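Local coordinates for DBF2 kinase activator protein MOB1 (Saccharomyces cerevisiae, PDB 2HJN) that activates the protein kinase DBF2 by binding it as a regulatory subunit, within the mitotic exit network of budding yeast, at residues F24-S29 and C138-C143. Residues are numbered along the deposited sequence; the frame is centred on the assembly and turned at random.
Sequences FNYTPS and CLMRWC
R141, on helix 132-147, reaches over to Y26, T27 and S29 and shows how one arginine can pin an extended segment to a helix. From CB the chain sets off with CG anti to the carbonyl carbon, and turns about the CB-CG and CG-CD bonds carry the guanidinium to the loop. NE turns to Q144 of the same helix. NH1 makes a weak hydrogen bond to T27 O at 2.9 Å and a salt bridge to E137, one turn earlier. NH2 donates to Y26 OH over 3.0 Å, with the oxygen near the guanidinium plane and an N-H...O angle of 150°; Y87 also binds this nitrogen. S29 CB lies over one face of the group, 3.7 Å from NH2.

With Y26 CG anti to the backbone N (chi1 174°), the far end of the ring comes close to the helix. The ring plane lies 30° from the guanidinium plane, and the side chains of Y26 and selenomethionine M140 cross at about a right angle, M140 CG lying 3.7 Å from Y26 CE1. N91 of helix 75-97 is the second partner of Y26 OH, so the buried hydroxyl links two helices. A phenylalanine here would probably keep much of the M140 packing but cost R141 NH2 an acceptor and N91 OD1 a hydroxyl partner.

Y26 also touches V136 and E137, and its side chain is about 9 Å from the zinc ion. The arrangement lays the loop before helix 49-58 against helices 75-97 and 132-147 of this mainly helical Mob1/phocein protein, near its zinc site.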
loop_
_atom_site.group_PDB
_atom_site.type_symbol
_atom_site.label_atom_id
_atom_site.label_comp_id
_atom_site.label_asym_id
_atom_site.label_seq_id
_atom_site.Cartn_x
_atom_site.Cartn_y
_atom_site.Cartn_z
ATOM N N PHE A 24 11.802 -6.567 13.578
ATOM C CA PHE A 24 12.761 -6.846 12.511
ATOM C C PHE A 24 12.137 -7.086 11.129
ATOM O O PHE A 24 12.806 -7.687 10.287
ATOM C CB PHE A 24 13.696 -8.013 12.926
ATOM C CG PHE A 24 14.307 -7.828 14.307
ATOM C CD1 PHE A 24 15.307 -6.866 14.519
ATOM C CD2 PHE A 24 13.849 -8.583 15.389
ATOM C CE1 PHE A 24 15.843 -6.645 15.808
ATOM C CE2 PHE A 24 14.381 -8.396 16.679
ATOM C CZ PHE A 24 15.374 -7.428 16.888
ATOM N N ASN A 25 10.905 -6.590 10.903
ATOM C CA ASN A 25 10.289 -6.463 9.575
ATOM C C ASN A 25 10.791 -5.222 8.820
ATOM O O ASN A 25 11.240 -4.265 9.420
ATOM C CB ASN A 25 8.744 -6.370 9.676
ATOM C CG ASN A 25 8.133 -7.495 10.466
ATOM O OD1 ASN A 25 8.752 -8.552 10.686
ATOM N ND2 ASN A 25 6.909 -7.264 10.941
ATOM N N TYR A 26 10.638 -5.215 7.500
ATOM C CA TYR A 26 10.990 -4.062 6.673
ATOM C C TYR A 26 10.233 -2.795 7.160
ATOM O O TYR A 26 9.023 -2.861 7.403
ATOM C CB TYR A 26 10.654 -4.358 5.199
ATOM C CG TYR A 26 10.860 -3.145 4.294
ATOM C CD1 TYR A 26 12.136 -2.603 4.108
ATOM C CD2 TYR A 26 9.780 -2.503 3.675
ATOM C CE1 TYR A 26 12.344 -1.442 3.314
ATOM C CE2 TYR A 26 9.997 -1.337 2.854
ATOM C CZ TYR A 26 11.268 -0.827 2.701
ATOM O OH TYR A 26 11.525 0.279 1.912
ATOM N N THR A 27 10.997 -1.706 7.386
ATOM C CA THR A 27 10.454 -0.345 7.634
ATOM C C THR A 27 10.364 0.515 6.348
ATOM O O THR A 27 11.368 0.848 5.730
ATOM C CB THR A 27 11.268 0.418 8.747
ATOM O OG1 THR A 27 11.366 -0.407 9.915
ATOM C CG2 THR A 27 10.554 1.737 9.152
ATOM N N PRO A 28 9.128 0.867 5.909
ATOM C CA PRO A 28 9.087 1.685 4.697
ATOM C C PRO A 28 9.649 3.101 4.887
ATOM O O PRO A 28 9.674 3.613 5.994
ATOM C CB PRO A 28 7.578 1.669 4.308
ATOM C CG PRO A 28 6.988 0.421 5.076
ATOM C CD PRO A 28 7.779 0.517 6.390
ATOM N N SER A 29 10.192 3.677 3.821
ATOM C CA SER A 29 10.600 5.066 3.732
ATOM C C SER A 29 10.397 5.528 2.276
ATOM O O SER A 29 10.996 4.996 1.354
ATOM C CB SER A 29 12.084 5.289 4.100
ATOM O OG SER A 29 12.454 6.679 3.990
ATOM N N CYS A 138 18.237 -3.467 4.171
ATOM C CA CYS A 138 19.591 -3.042 3.783
ATOM C C CYS A 138 19.621 -2.503 2.348
ATOM O O CYS A 138 20.258 -1.469 2.069
ATOM C CB CYS A 138 20.540 -4.254 3.878
ATOM S SG CYS A 138 20.979 -4.758 5.604
ATOM N N LEU A 139 18.999 -3.243 1.421
ATOM C CA LEU A 139 18.984 -2.869 0.020
ATOM C C LEU A 139 18.286 -1.549 -0.191
ATOM O O LEU A 139 18.824 -0.699 -0.903
ATOM C CB LEU A 139 18.318 -3.918 -0.892
ATOM C CG LEU A 139 18.101 -3.719 -2.399
ATOM C CD1 LEU A 139 17.838 -5.072 -3.080
ATOM C CD2 LEU A 139 16.891 -2.925 -2.739
HETATM N N MSE A 140 17.079 -1.401 0.354
HETATM C CA MSE A 140 16.282 -0.161 0.151
HETATM C C MSE A 140 16.964 1.039 0.789
HETATM O O MSE A 140 17.003 2.099 0.182
HETATM C CB MSE A 140 14.881 -0.306 0.726
HETATM C CG MSE A 140 14.063 -1.404 0.041
HETATM SE SE MSE A 140 13.681 -1.100 -1.905
HETATM C CE MSE A 140 11.995 -0.186 -1.564
ATOM N N ARG A 141 17.492 0.896 2.008
ATOM C CA ARG A 141 18.274 1.985 2.652
ATOM C C ARG A 141 19.537 2.320 1.830
ATOM O O ARG A 141 19.931 3.460 1.767
ATOM C CB ARG A 141 18.701 1.647 4.107
ATOM C CG ARG A 141 17.576 1.639 5.216
ATOM C CD ARG A 141 16.558 2.821 5.218
ATOM N NE ARG A 141 15.536 2.775 4.146
ATOM C CZ ARG A 141 14.471 1.989 4.101
ATOM N NH1 ARG A 141 14.214 1.084 5.035
ATOM N NH2 ARG A 141 13.649 2.091 3.072
ATOM N N TRP A 142 20.163 1.313 1.229
ATOM C CA TRP A 142 21.308 1.559 0.302
ATOM C C TRP A 142 20.867 2.384 -0.945
ATOM O O TRP A 142 21.587 3.314 -1.397
ATOM C CB TRP A 142 22.015 0.242 -0.102
ATOM C CG TRP A 142 23.118 0.461 -1.122
ATOM C CD1 TRP A 142 24.428 0.775 -0.888
ATOM C CD2 TRP A 142 22.958 0.394 -2.527
ATOM N NE1 TRP A 142 25.117 0.878 -2.088
ATOM C CE2 TRP A 142 24.227 0.667 -3.113
ATOM C CE3 TRP A 142 21.874 0.079 -3.361
ATOM C CZ2 TRP A 142 24.417 0.693 -4.494
ATOM C CZ3 TRP A 142 22.068 0.142 -4.760
ATOM C CH2 TRP A 142 23.334 0.409 -5.302
ATOM N N CYS A 143 19.692 2.058 -1.501
ATOM C CA CYS A 143 19.185 2.843 -2.641
ATOM C C CYS A 143 18.984 4.323 -2.280
ATOM O O CYS A 143 19.351 5.203 -3.067
ATOM C CB CYS A 143 17.881 2.243 -3.212
ATOM S SG CYS A 143 18.103 0.664 -4.025
#